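Local coordinates for protein alkaline phosphatase D (Bacillus subtilis, PDB 2YEQ) that hydrolyses phosphate esters, working as a phosphomonoesterase and phosphodiesterase with iron and calcium in its active site, at residues A193-A198 / F202-T207; T133-M138 / V146-D151; V50-D53 / I59-K62; Y89-F92 / E97-P100; Y154-N159 / N511-K516. One frame throughout, in Å; residues are numbered along the deposited sequence.

Interaction 1 of 5, residues A193-A198 / F202-T207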
# COMPACT_ATOMS: atom_id res chain seq x y z
N ALA A 193 -16.04 -9.17 0.25
CA ALA A 193 -16.95 -8.38 -0.60
C ALA A 193 -16.62 -6.90 -0.60
O ALA A 193 -16.75 -6.23 -1.62
CB ALA A 193 -18.44 -8.60 -0.18
N ASN A 194 -16.18 -6.39 0.54
CA ASN A 194 -15.87 -4.97 0.67
C ASN A 194 -14.65 -4.60 -0.15
O ASN A 194 -14.65 -3.61 -0.90
CB ASN A 194 -15.64 -4.62 2.14
CG ASN A 194 -16.82 -4.90 3.01
OD1 ASN A 194 -16.74 -5.68 3.96
ND2 ASN A 194 -17.93 -4.28 2.70
N LEU A 195 -13.59 -5.41 -0.04
CA LEU A 195 -12.37 -5.20 -0.83
C LEU A 195 -12.66 -5.30 -2.31
O LEU A 195 -12.21 -4.48 -3.11
CB LEU A 195 -11.28 -6.22 -0.41
CG LEU A 195 -9.95 -6.22 -1.15
CD1 LEU A 195 -9.36 -4.82 -1.30
CD2 LEU A 195 -8.94 -7.16 -0.42
N LYS A 196 -13.44 -6.30 -2.70
CA LYS A 196 -13.84 -6.42 -4.11
C LYS A 196 -14.59 -5.20 -4.62
O LYS A 196 -14.42 -4.80 -5.76
CB LYS A 196 -14.71 -7.68 -4.33
CG LYS A 196 -14.00 -8.99 -4.09
CD LYS A 196 -14.79 -10.19 -4.64
CE LYS A 196 -15.97 -10.58 -3.81
NZ LYS A 196 -16.63 -11.74 -4.47
N ALA A 197 -15.46 -4.62 -3.79
CA ALA A 197 -16.24 -3.41 -4.19
C ALA A 197 -15.29 -2.23 -4.40
O ALA A 197 -15.42 -1.49 -5.36
CB ALA A 197 -17.29 -3.07 -3.12
N ALA A 198 -14.34 -2.08 -3.49
CA ALA A 198 -13.32 -1.01 -3.62
C ALA A 198 -12.47 -1.18 -4.86
O ALA A 198 -12.13 -0.17 -5.54
CB ALA A 198 -12.48 -0.90 -2.32
N PHE A 202 -12.68 1.79 -8.50
CA PHE A 202 -11.58 2.70 -8.89
C PHE A 202 -10.38 1.95 -9.48
O PHE A 202 -10.15 0.81 -9.12
CB PHE A 202 -11.01 3.43 -7.67
CG PHE A 202 -12.02 3.86 -6.67
CD1 PHE A 202 -12.83 4.97 -6.92
CD2 PHE A 202 -12.11 3.25 -5.45
CE1 PHE A 202 -13.73 5.40 -5.98
CE2 PHE A 202 -13.02 3.68 -4.50
CZ PHE A 202 -13.85 4.76 -4.79
N PRO A 203 -9.58 2.60 -10.31
CA PRO A 203 -8.27 2.06 -10.68
C PRO A 203 -7.32 2.16 -9.51
O PRO A 203 -7.34 3.17 -8.80
CB PRO A 203 -7.80 2.97 -11.81
CG PRO A 203 -8.55 4.24 -11.61
CD PRO A 203 -9.81 3.94 -10.89
N TRP A 204 -6.51 1.11 -9.31
CA TRP A 204 -5.56 1.04 -8.21
C TRP A 204 -4.12 1.07 -8.74
O TRP A 204 -3.82 0.51 -9.82
CB TRP A 204 -5.73 -0.23 -7.39
CG TRP A 204 -6.92 -0.27 -6.47
CD1 TRP A 204 -8.19 0.18 -6.74
CD2 TRP A 204 -6.97 -0.83 -5.15
NE1 TRP A 204 -9.00 -0.05 -5.68
CE2 TRP A 204 -8.29 -0.67 -4.69
CE3 TRP A 204 -6.02 -1.43 -4.31
CZ2 TRP A 204 -8.69 -1.10 -3.44
CZ3 TRP A 204 -6.40 -1.84 -3.08
CH2 TRP A 204 -7.73 -1.69 -2.65
N VAL A 205 -3.25 1.71 -7.97
CA VAL A 205 -1.81 1.70 -8.16
C VAL A 205 -1.24 1.05 -6.91
O VAL A 205 -1.26 1.62 -5.81
CB VAL A 205 -1.24 3.11 -8.38
CG1 VAL A 205 0.30 3.08 -8.62
CG2 VAL A 205 -1.92 3.72 -9.61
N VAL A 206 -0.78 -0.20 -7.04
CA VAL A 206 -0.33 -0.95 -5.87
C VAL A 206 1.20 -1.02 -5.82
O VAL A 206 1.88 -1.07 -6.85
CB VAL A 206 -0.95 -2.39 -5.88
CG1 VAL A 206 -2.50 -2.32 -5.84
CG2 VAL A 206 -0.48 -3.17 -7.12
N THR A 207 1.72 -1.06 -4.59
CA THR A 207 3.11 -1.44 -4.34
C THR A 207 3.13 -2.21 -3.05
O THR A 207 2.23 -2.04 -2.22
CB THR A 207 4.06 -0.23 -4.32
OG1 THR A 207 5.40 -0.71 -4.21
CG2 THR A 207 3.70 0.78 -3.17

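Interaction 2 of 5, residues T133-M138 / V146-D151. With FE (Fe (III) ion), chain B; CA (calcium ion), chain C.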
# COMPACT_ATOMS: atom_id res chain seq x y z
N THR A 133 -14.60 -3.08 6.81
CA THR A 133 -15.51 -1.93 6.80
C THR A 133 -14.88 -0.70 6.13
O THR A 133 -15.55 0.05 5.42
CB THR A 133 -15.90 -1.59 8.21
OG1 THR A 133 -16.18 -2.81 8.91
CG2 THR A 133 -17.14 -0.64 8.25
N ALA A 134 -13.56 -0.50 6.33
CA ALA A 134 -12.89 0.63 5.68
C ALA A 134 -13.13 0.65 4.19
O ALA A 134 -13.32 1.73 3.60
CB ALA A 134 -11.35 0.66 5.99
N TYR A 135 -13.09 -0.52 3.54
CA TYR A 135 -13.27 -0.58 2.10
C TYR A 135 -14.74 -0.40 1.66
O TYR A 135 -15.00 0.07 0.56
CB TYR A 135 -12.72 -1.88 1.53
CG TYR A 135 -11.21 -1.92 1.41
CD1 TYR A 135 -10.53 -0.96 0.68
CD2 TYR A 135 -10.46 -2.92 2.02
CE1 TYR A 135 -9.16 -0.97 0.55
CE2 TYR A 135 -9.06 -2.96 1.89
CZ TYR A 135 -8.41 -1.99 1.16
OH TYR A 135 -7.05 -1.97 0.99
N LYS A 136 -15.67 -0.78 2.51
CA LYS A 136 -17.09 -0.48 2.27
C LYS A 136 -17.25 1.03 2.15
O LYS A 136 -17.82 1.52 1.19
CB LYS A 136 -17.96 -1.00 3.40
CG LYS A 136 -19.46 -0.93 3.08
CD LYS A 136 -20.28 -1.42 4.25
CE LYS A 136 -21.77 -1.47 3.92
NZ LYS A 136 -22.15 -2.73 3.21
N HIS A 137 -16.69 1.76 3.12
CA HIS A 137 -16.69 3.22 3.07
C HIS A 137 -15.89 3.80 1.90
O HIS A 137 -16.34 4.76 1.26
CB HIS A 137 -16.20 3.82 4.39
CG HIS A 137 -17.08 3.50 5.56
ND1 HIS A 137 -18.40 3.92 5.63
CD2 HIS A 137 -16.84 2.81 6.70
CE1 HIS A 137 -18.92 3.51 6.78
NE2 HIS A 137 -18.00 2.83 7.44
N MET A 138 -14.72 3.22 1.60
CA MET A 138 -13.92 3.76 0.54
C MET A 138 -14.64 3.67 -0.80
O MET A 138 -14.52 4.57 -1.63
CB MET A 138 -12.58 3.04 0.42
CG MET A 138 -11.60 3.72 -0.50
SD MET A 138 -10.11 2.74 -0.83
CE MET A 138 -9.42 2.80 0.81
N VAL A 146 -6.84 4.91 -6.40
CA VAL A 146 -6.47 4.41 -5.09
C VAL A 146 -5.02 3.90 -5.17
O VAL A 146 -4.63 3.29 -6.18
CB VAL A 146 -7.40 3.26 -4.65
CG1 VAL A 146 -6.89 2.59 -3.39
CG2 VAL A 146 -8.81 3.80 -4.42
N PHE A 147 -4.25 4.17 -4.11
CA PHE A 147 -2.92 3.57 -3.90
C PHE A 147 -2.96 2.57 -2.77
O PHE A 147 -3.55 2.81 -1.72
CB PHE A 147 -1.89 4.64 -3.48
CG PHE A 147 -1.51 5.58 -4.57
CD1 PHE A 147 -0.51 5.26 -5.46
CD2 PHE A 147 -2.13 6.83 -4.68
CE1 PHE A 147 -0.15 6.12 -6.46
CE2 PHE A 147 -1.75 7.72 -5.70
CZ PHE A 147 -0.77 7.36 -6.58
N HIS A 148 -2.33 1.42 -2.97
CA HIS A 148 -2.08 0.52 -1.87
C HIS A 148 -0.57 0.49 -1.64
O HIS A 148 0.20 0.34 -2.58
CB HIS A 148 -2.67 -0.86 -2.12
CG HIS A 148 -2.87 -1.63 -0.86
ND1 HIS A 148 -1.84 -2.24 -0.19
CD2 HIS A 148 -3.98 -1.86 -0.12
CE1 HIS A 148 -2.30 -2.81 0.91
NE2 HIS A 148 -3.60 -2.59 0.97
N LEU A 149 -0.17 0.66 -0.39
CA LEU A 149 1.24 0.88 -0.04
C LEU A 149 1.88 -0.30 0.70
O LEU A 149 3.00 -0.18 1.21
CB LEU A 149 1.40 2.12 0.83
CG LEU A 149 0.88 3.43 0.20
CD1 LEU A 149 1.16 4.60 1.17
CD2 LEU A 149 1.46 3.67 -1.18
N GLY A 150 1.16 -1.42 0.80
CA GLY A 150 1.76 -2.71 1.25
C GLY A 150 0.98 -3.43 2.33
O GLY A 150 0.02 -2.90 2.89
N ASP A 151 1.46 -4.64 2.65
CA ASP A 151 0.82 -5.57 3.54
C ASP A 151 -0.63 -5.77 3.08
O ASP A 151 -1.55 -5.75 3.88
CB ASP A 151 0.91 -5.12 4.99
CG ASP A 151 2.34 -5.14 5.55
OD1 ASP A 151 3.29 -5.43 4.81
OD2 ASP A 151 2.48 -4.80 6.76
FE FE B . 1.24 -4.14 8.39
CA CA C . 4.77 -3.75 6.67
O HOH W 1 3.13 -2.24 5.40

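Interaction 3 of 5, residues V50-D53 / I59-K62. With PE5 (3,6,9,12,15,18,21,24-octaoxahexacosan-1-ol), chain X.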
# COMPACT_ATOMS: atom_id res chain seq x y z
N VAL A 50 -14.93 -2.82 -22.84
CA VAL A 50 -14.85 -1.52 -22.21
C VAL A 50 -15.88 -0.60 -22.90
O VAL A 50 -15.91 -0.50 -24.14
CB VAL A 50 -13.45 -0.92 -22.38
CG1 VAL A 50 -13.39 0.48 -21.75
CG2 VAL A 50 -12.39 -1.85 -21.76
N ALA A 51 -16.69 0.06 -22.10
CA ALA A 51 -17.76 0.91 -22.60
C ALA A 51 -17.73 2.28 -21.94
O ALA A 51 -17.16 2.47 -20.84
CB ALA A 51 -19.12 0.23 -22.36
N LYS A 52 -18.40 3.24 -22.57
CA LYS A 52 -18.58 4.56 -21.97
C LYS A 52 -19.70 4.59 -20.95
O LYS A 52 -19.79 5.53 -20.15
CB LYS A 52 -18.83 5.61 -23.05
CG LYS A 52 -17.73 5.66 -24.10
CD LYS A 52 -17.77 6.96 -24.92
CE LYS A 52 -18.25 6.74 -26.35
NZ LYS A 52 -17.71 7.75 -27.31
N ASP A 53 -20.52 3.56 -20.94
CA ASP A 53 -21.72 3.53 -20.11
C ASP A 53 -21.87 2.22 -19.40
O ASP A 53 -21.36 1.20 -19.85
CB ASP A 53 -22.97 3.74 -20.99
CG ASP A 53 -23.14 2.64 -22.01
OD1 ASP A 53 -22.20 2.42 -22.80
OD2 ASP A 53 -24.21 1.99 -22.00
N ILE A 59 -19.82 0.52 -26.50
CA ILE A 59 -18.58 -0.22 -26.33
C ILE A 59 -17.50 0.45 -27.16
O ILE A 59 -17.72 0.70 -28.34
CB ILE A 59 -18.78 -1.70 -26.72
CG1 ILE A 59 -19.63 -2.39 -25.65
CG2 ILE A 59 -17.44 -2.41 -26.90
CD1 ILE A 59 -20.25 -3.72 -26.10
N VAL A 60 -16.34 0.73 -26.56
CA VAL A 60 -15.21 1.33 -27.29
C VAL A 60 -14.07 0.38 -27.58
O VAL A 60 -13.24 0.66 -28.41
CB VAL A 60 -14.61 2.54 -26.53
CG1 VAL A 60 -15.67 3.61 -26.36
CG2 VAL A 60 -14.04 2.12 -25.16
N ARG A 61 -14.01 -0.74 -26.87
CA ARG A 61 -12.86 -1.63 -26.98
C ARG A 61 -13.30 -2.98 -26.46
O ARG A 61 -14.01 -3.05 -25.47
CB ARG A 61 -11.69 -1.09 -26.13
CG ARG A 61 -10.33 -1.58 -26.54
CD ARG A 61 -9.85 -0.91 -27.81
NE ARG A 61 -8.51 -1.36 -28.16
CZ ARG A 61 -8.21 -2.54 -28.69
NH1 ARG A 61 -9.16 -3.44 -28.96
NH2 ARG A 61 -6.95 -2.84 -28.98
N LYS A 62 -12.88 -4.04 -27.14
CA LYS A 62 -13.22 -5.40 -26.73
C LYS A 62 -12.15 -6.35 -27.24
O LYS A 62 -11.38 -5.97 -28.13
CB LYS A 62 -14.59 -5.79 -27.27
CG LYS A 62 -14.63 -5.91 -28.79
CD LYS A 62 -16.00 -6.34 -29.25
CE LYS A 62 -16.15 -6.18 -30.77
NZ LYS A 62 -17.52 -6.57 -31.19
O1 PE5 X . -15.43 7.41 -29.50
C1 PE5 X . -15.25 5.99 -29.46
C2 PE5 X . -16.46 5.26 -30.06
O2 PE5 X . -17.59 5.36 -29.19
C3 PE5 X . -18.60 4.37 -29.39
C4 PE5 X . -19.87 4.78 -28.67

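Interaction 4 of 5, residues Y89-F92 / E97-P100. With PE5 (3,6,9,12,15,18,21,24-octaoxahexacosan-1-ol), chain P.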
# COMPACT_ATOMS: atom_id res chain seq x y z
N TYR A 89 -16.47 1.87 -18.11
CA TYR A 89 -16.95 0.67 -17.46
C TYR A 89 -16.37 -0.52 -18.19
O TYR A 89 -16.08 -0.44 -19.41
CB TYR A 89 -18.48 0.63 -17.45
CG TYR A 89 -19.04 1.79 -16.68
CD1 TYR A 89 -19.26 3.01 -17.31
CD2 TYR A 89 -19.28 1.69 -15.32
CE1 TYR A 89 -19.75 4.10 -16.61
CE2 TYR A 89 -19.76 2.77 -14.59
CZ TYR A 89 -19.99 3.98 -15.25
OH TYR A 89 -20.47 5.07 -14.56
N TYR A 90 -16.17 -1.62 -17.46
CA TYR A 90 -15.60 -2.82 -18.05
C TYR A 90 -16.22 -4.06 -17.44
O TYR A 90 -16.72 -4.03 -16.31
CB TYR A 90 -14.06 -2.81 -17.92
CG TYR A 90 -13.57 -2.89 -16.49
CD1 TYR A 90 -13.42 -1.74 -15.72
CD2 TYR A 90 -13.24 -4.12 -15.90
CE1 TYR A 90 -12.99 -1.82 -14.42
CE2 TYR A 90 -12.80 -4.20 -14.60
CZ TYR A 90 -12.67 -3.06 -13.86
OH TYR A 90 -12.27 -3.13 -12.56
N ARG A 91 -16.18 -5.16 -18.19
CA ARG A 91 -16.62 -6.45 -17.68
C ARG A 91 -16.03 -7.57 -18.51
O ARG A 91 -15.55 -7.35 -19.62
CB ARG A 91 -18.15 -6.56 -17.68
CG ARG A 91 -18.70 -6.66 -19.06
CD ARG A 91 -20.21 -6.86 -19.07
NE ARG A 91 -20.68 -6.72 -20.44
CZ ARG A 91 -21.96 -6.69 -20.79
NH1 ARG A 91 -22.92 -6.76 -19.87
NH2 ARG A 91 -22.28 -6.56 -22.07
N PHE A 92 -16.08 -8.76 -17.94
CA PHE A 92 -15.55 -9.96 -18.57
C PHE A 92 -16.68 -10.96 -18.76
O PHE A 92 -17.65 -10.96 -18.01
CB PHE A 92 -14.49 -10.61 -17.69
CG PHE A 92 -13.29 -9.75 -17.41
CD1 PHE A 92 -12.20 -9.76 -18.26
CD2 PHE A 92 -13.26 -8.94 -16.29
CE1 PHE A 92 -11.09 -8.98 -17.98
CE2 PHE A 92 -12.14 -8.14 -16.01
CZ PHE A 92 -11.06 -8.17 -16.86
N GLU A 97 -20.81 -17.00 -18.54
CA GLU A 97 -20.70 -16.37 -17.21
C GLU A 97 -20.24 -14.91 -17.35
O GLU A 97 -19.33 -14.63 -18.12
CB GLU A 97 -19.72 -17.13 -16.31
CG GLU A 97 -20.05 -18.61 -16.09
CD GLU A 97 -21.23 -18.85 -15.17
OE1 GLU A 97 -21.57 -17.94 -14.36
OE2 GLU A 97 -21.81 -19.96 -15.25
N LEU A 98 -20.88 -14.01 -16.61
CA LEU A 98 -20.54 -12.58 -16.64
C LEU A 98 -19.94 -12.12 -15.32
O LEU A 98 -20.44 -12.46 -14.26
CB LEU A 98 -21.78 -11.73 -16.91
CG LEU A 98 -22.33 -11.67 -18.32
CD1 LEU A 98 -23.66 -10.89 -18.29
CD2 LEU A 98 -21.32 -11.00 -19.25
N SER A 99 -18.87 -11.35 -15.39
CA SER A 99 -18.26 -10.76 -14.20
C SER A 99 -19.11 -9.60 -13.67
O SER A 99 -19.94 -9.04 -14.40
CB SER A 99 -16.85 -10.24 -14.52
OG SER A 99 -16.87 -9.03 -15.27
N PRO A 100 -18.90 -9.22 -12.41
CA PRO A 100 -19.33 -7.89 -12.01
C PRO A 100 -18.79 -6.81 -12.96
O PRO A 100 -17.75 -6.98 -13.61
CB PRO A 100 -18.72 -7.72 -10.62
CG PRO A 100 -18.37 -9.09 -10.17
CD PRO A 100 -18.06 -9.85 -11.38
C50 PE5 P . -25.68 -6.35 -22.81
O1 PE5 P . -25.72 -6.41 -21.38
C1 PE5 P . -25.67 -5.13 -20.75
C2 PE5 P . -25.83 -5.26 -19.24
O2 PE5 P . -24.70 -4.69 -18.54
C3 PE5 P . -24.76 -4.77 -17.10
C4 PE5 P . -24.15 -6.07 -16.53
O3 PE5 P . -23.15 -6.67 -17.35

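Interaction 5 of 5, residues Y154-N159 / N511-K516. With FE (Fe (III) ion), chain B.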
# COMPACT_ATOMS: atom_id res chain seq x y z
N TYR A 154 -1.02 -10.92 4.64
CA TYR A 154 -0.06 -11.33 5.65
C TYR A 154 0.14 -12.84 5.46
O TYR A 154 -0.75 -13.54 4.96
CB TYR A 154 -0.53 -11.00 7.08
CG TYR A 154 -0.46 -9.52 7.41
CD1 TYR A 154 -1.33 -8.60 6.78
CD2 TYR A 154 0.48 -9.03 8.30
CE1 TYR A 154 -1.27 -7.25 7.05
CE2 TYR A 154 0.56 -7.66 8.59
CZ TYR A 154 -0.31 -6.77 7.95
OH TYR A 154 -0.27 -5.43 8.22
N GLU A 155 1.30 -13.32 5.90
CA GLU A 155 1.78 -14.67 5.58
C GLU A 155 1.53 -15.71 6.64
O GLU A 155 1.74 -16.92 6.40
CB GLU A 155 3.28 -14.60 5.26
CG GLU A 155 4.21 -14.55 6.51
CD GLU A 155 4.45 -13.14 7.03
OE1 GLU A 155 3.69 -12.22 6.66
OE2 GLU A 155 5.39 -12.96 7.85
N TYR A 156 1.11 -15.27 7.81
CA TYR A 156 1.03 -16.12 8.99
C TYR A 156 0.03 -17.27 8.90
O TYR A 156 -0.89 -17.26 8.09
CB TYR A 156 0.70 -15.28 10.21
CG TYR A 156 1.76 -14.25 10.53
CD1 TYR A 156 2.97 -14.64 11.09
CD2 TYR A 156 1.56 -12.90 10.26
CE1 TYR A 156 3.96 -13.71 11.36
CE2 TYR A 156 2.54 -11.97 10.53
CZ TYR A 156 3.74 -12.38 11.06
OH TYR A 156 4.72 -11.45 11.32
N GLY A 157 0.28 -18.29 9.72
CA GLY A 157 -0.72 -19.27 10.08
C GLY A 157 -1.68 -18.66 11.08
O GLY A 157 -1.56 -17.48 11.43
N PRO A 158 -2.64 -19.45 11.54
CA PRO A 158 -3.64 -18.93 12.47
C PRO A 158 -3.10 -18.84 13.90
O PRO A 158 -2.22 -19.60 14.28
CB PRO A 158 -4.78 -19.95 12.35
CG PRO A 158 -4.14 -21.18 11.95
CD PRO A 158 -3.00 -20.79 11.05
N ASN A 159 -3.63 -17.91 14.68
CA ASN A 159 -3.24 -17.73 16.08
C ASN A 159 -1.75 -17.43 16.25
O ASN A 159 -1.12 -17.89 17.22
CB ASN A 159 -3.58 -18.98 16.92
CG ASN A 159 -5.01 -19.43 16.75
OD1 ASN A 159 -5.29 -20.56 16.33
ND2 ASN A 159 -5.94 -18.54 17.09
N ASN A 511 7.11 -10.63 16.95
CA ASN A 511 8.08 -11.60 17.50
C ASN A 511 7.38 -12.75 18.22
O ASN A 511 7.83 -13.89 18.14
CB ASN A 511 9.10 -10.91 18.42
CG ASN A 511 10.02 -9.96 17.67
OD1 ASN A 511 10.31 -10.15 16.49
ND2 ASN A 511 10.46 -8.91 18.36
N LYS A 512 6.29 -12.46 18.91
CA LYS A 512 5.44 -13.51 19.48
C LYS A 512 4.90 -14.45 18.40
O LYS A 512 4.84 -15.65 18.60
CB LYS A 512 4.27 -12.91 20.26
CG LYS A 512 4.63 -12.44 21.65
CD LYS A 512 4.79 -13.62 22.63
CE LYS A 512 6.16 -13.62 23.32
NZ LYS A 512 6.18 -14.51 24.51
N ALA A 513 4.52 -13.88 17.25
CA ALA A 513 4.04 -14.69 16.13
C ALA A 513 5.12 -15.68 15.71
O ALA A 513 4.84 -16.88 15.59
CB ALA A 513 3.64 -13.80 14.93
N HIS A 514 6.32 -15.18 15.46
CA HIS A 514 7.45 -16.04 15.04
C HIS A 514 7.73 -17.15 16.05
O HIS A 514 7.98 -18.29 15.69
CB HIS A 514 8.73 -15.21 14.83
CG HIS A 514 9.94 -16.03 14.49
ND1 HIS A 514 10.86 -16.43 15.43
CD2 HIS A 514 10.37 -16.52 13.30
CE1 HIS A 514 11.82 -17.12 14.84
NE2 HIS A 514 11.55 -17.19 13.55
N GLU A 515 7.68 -16.79 17.33
CA GLU A 515 7.86 -17.77 18.39
C GLU A 515 6.81 -18.88 18.31
O GLU A 515 7.16 -20.05 18.35
CB GLU A 515 7.79 -17.07 19.75
CG GLU A 515 7.91 -17.98 20.97
CD GLU A 515 7.14 -17.45 22.16
OE1 GLU A 515 5.89 -17.51 22.15
OE2 GLU A 515 7.80 -16.96 23.11
N LYS A 516 5.54 -18.50 18.19
CA LYS A 516 4.45 -19.47 18.02
C LYS A 516 4.66 -20.37 16.80
O LYS A 516 4.40 -21.56 16.87
CB LYS A 516 3.08 -18.79 17.94
CG LYS A 516 2.46 -18.51 19.30
CD LYS A 516 1.81 -17.14 19.40
CE LYS A 516 1.67 -16.69 20.85
NZ LYS A 516 0.40 -15.93 21.05
FE FE B . 1.24 -4.14 8.39
O HOH W 2 -1.19 -18.20 20.57

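Interaction 1 of 5, residues A193-A198 / F202-T207
A198 and W204 are joined by the single hydrogen bond of this contact. The indole NE1 donates to the backbone oxygen A198 O over 3.1 Å, with an angle of 155° at the hydrogen. The acceptor lies close to the indole plane, but from the carbonyl's side the donor stands well above the peptide plane, 54° out of it. A198 O also has a ring carbon beside it, since F202 CD2 comes to 3.4 Å from it; the oxygen is thus flanked by two aromatic side chains of the incoming segment.

The remaining contacts are apolar. A198 CB abuts the rim of the indole, 4.0 Å from W204 CZ2 and in the ring plane. One turn earlier, L195 CD1 reaches W204 CH2 at 3.8 Å. L195 has CG anti to its backbone N (chi1 177°), which carries this methyl to the far end of the six-membered ring.

H199, the next residue of the helix, stacks on the W204 ring. Helix 193-201 thereby lies on strand 203-206, which runs parallel to strand 145-148 in the large mixed sheet. Y135 of helix 133-138 covers L195 and A198, and V146 and H148 pack on W204.

Interaction 2 of 5, residues T133-M138 / V146-D151
In the beta-alpha-beta unit made by strand 117-122, helix 133-138 and strand 145-148, Y135 and M138 of the helix meet H148 and V146 of the second strand. Y135 brings its hydroxyl to the edge of the H148 imidazole, OH lying near the ring plane and 3.3 Å from CD2, while the two side chains cross at about a right angle. Both polar ends have the same partner: Y135 OH and H148 NE2 are each hydrogen-bonded to Q125 OE1. On its other side the imidazole receives the backbone N-H of G150 at ND1 (G150 N to H148 ND1, 3.3 Å), tilted 31° from the ring plane. Gripped at both nitrogens, the ring is fixed in rotation. A leucine in place of H148 would probably leave Q125 OE1 and the G150 N-H each short of a partner and give the turn after the strand more freedom.

Lower on the helix M138 SD sits against both methyls of V146, with CG2 at 4.0 Å. M138 leaves the helix with CG anti to its backbone N (chi1 -169°) and stays extended as far as SD, which the first two torsions place against V146; the turn about CG-SD sets only the terminal methyl.

The strand leads into G150-D151, the start of a GDxxY sequence like that of the purple acid phosphatases. The backbone angles of G150 call for glycine. D151 OD2 bridges the two metals, binding iron and, at 2.5 Å, calcium, while D151 OD1 accepts the backbone N-H of H211.

Interaction 3 of 5, residues V50-D53 / I59-K62
K52 leans over V60 where the hairpin of strands 44-51 and 59-67 nears its turn. From CB its chain sets out with CG anti to the carbonyl carbon (chi1 -56°), which puts CG 3.7 Å from V60 CG1, the two side chains crossing at about a right angle. A turn about CG-CD then brings CE to 3.2 Å from O2 of a bound polyethylene glycol fragment, probably from the crystallisation liquor. At the tip, K52 NZ donates to O2 at 3.0 Å and to O1 of the same molecule. With alanine at K52, V60 CG1 would probably lose its cover and the glycol oxygens their donor.

Next to the lysine lies a classic beta bulge, in which V60 and R61 both face V50. V50 O accepts V60 N at 2.7 Å and, weakly, R61 N, while V50 N donates to R61 O at 2.8 Å. The bulge shifts the register by one, so A51 pairs with I59 across a non-hydrogen-bonded site. V60 CG2 meets V50 CG1 at 3.8 Å, and the guanidinium of R61 reaches D80 in a salt bridge.

Strand 59-67 forms one border of the four-stranded antiparallel sheet in the N-terminal domain, with 44-51 between it and 87-94. Y88 of that third strand packs against both V50 and V60.

Interaction 4 of 5, residues Y89-F92 / E97-P100
E97 begins the returning arm of this hairpin beside F92, but its side chain leads away from that residue and packs on F4, Y7 and P8. At L98 the contact tightens: its CA points a hydrogen at F92 O (CA to O 3.6 Å), and its CD2 lies over one face of the R91 guanidinium, whose NH1 also donates to O1 of a bound polyethylene glycol fragment.

S99 carries the pairing. Its backbone N gives a nearly straight bond to F92 O (2.9 Å, 176° at the hydrogen). Its side chain does the reverse job: OG accepts F92 N at 2.8 Å and donates to P100 O, also at 2.8 Å. With OG turned between backbone N and carbonyl carbon (chi1 75°), the hydroxyl stands in for a main-chain acceptor toward F92 N while its own hydrogen goes to P100 O. The same oxygen lies at the edge of the F92 ring. P100 O lies near R91 CB, 4.1 Å away.

Strand 97-105 borders the four-stranded antiparallel sheet, and 87-94 lies between it and 44-51, where E49 holds the far end of R91 by a salt bridge. F92 and S99 pack on V13 of strand 13-16, so this hairpin abuts the large mixed sheet.

Interaction 5 of 5, residues Y154-N159 / N511-K516
K516 NZ donates to a water at 2.8 Å, and that water passes a weak bond on to N159 O. The water thus ties the C-terminal helix 504-520 to the loop running on from Y154, the last residue of the GDxxY motif; the two segments are 352 residues apart at their nearest ends. Beside it K516 CD rests 3.7 Å from N159 O: the bend at chi2 lays CD beside the carbonyl, and a second at chi4 turns NZ to the water. N159 offers this oxygen from a left-handed backbone conformation, with its own amide leading away from the helix.

The apolar half of the contact is Y156 against A513. The methyl CB meets Y156 CE1 at 3.6 Å, approaching the ring obliquely, with CD1 and CZ next in distance. Y156 holds CG anti to its carbonyl carbon (chi1 -63°), which swings the ring toward the helix, where H510 and Q517 also touch it. E155 OE2 lies over one ring face, offset toward the rim, and is itself held by N215 N, while E155 OE1 bonds H211.

R185 NH1 anchors the backbone of the loop at both Y154 O and Y156 O. Two residues before Y156, the loop reaches the active site, where Y154 OH binds the iron at 2.0 Å.

How the interactions relate
Interactions 1 and 2 lie in the core and share a sheet: strands 203-206 and 145-148 run side by side, V205 N to V146 O, and F202 packs on M138 O, so both helices cover one face with buried aromatic and apolar groups. Interactions 3 and 4 are partly buried contacts of the N-terminal domain, joined by A51 and Y89; there hairpin hydrogen bonds dominate, with a serine hydroxyl replacing one main-chain acceptor in interaction 4, and lysine and arginine ends meet glycol fragments. Interaction 5, on the far side of the chain's centre from interaction 3, relies on a water and one methyl-ring contact. It adjoins interaction 2 in sequence, and D151 and Y154 bind the same iron.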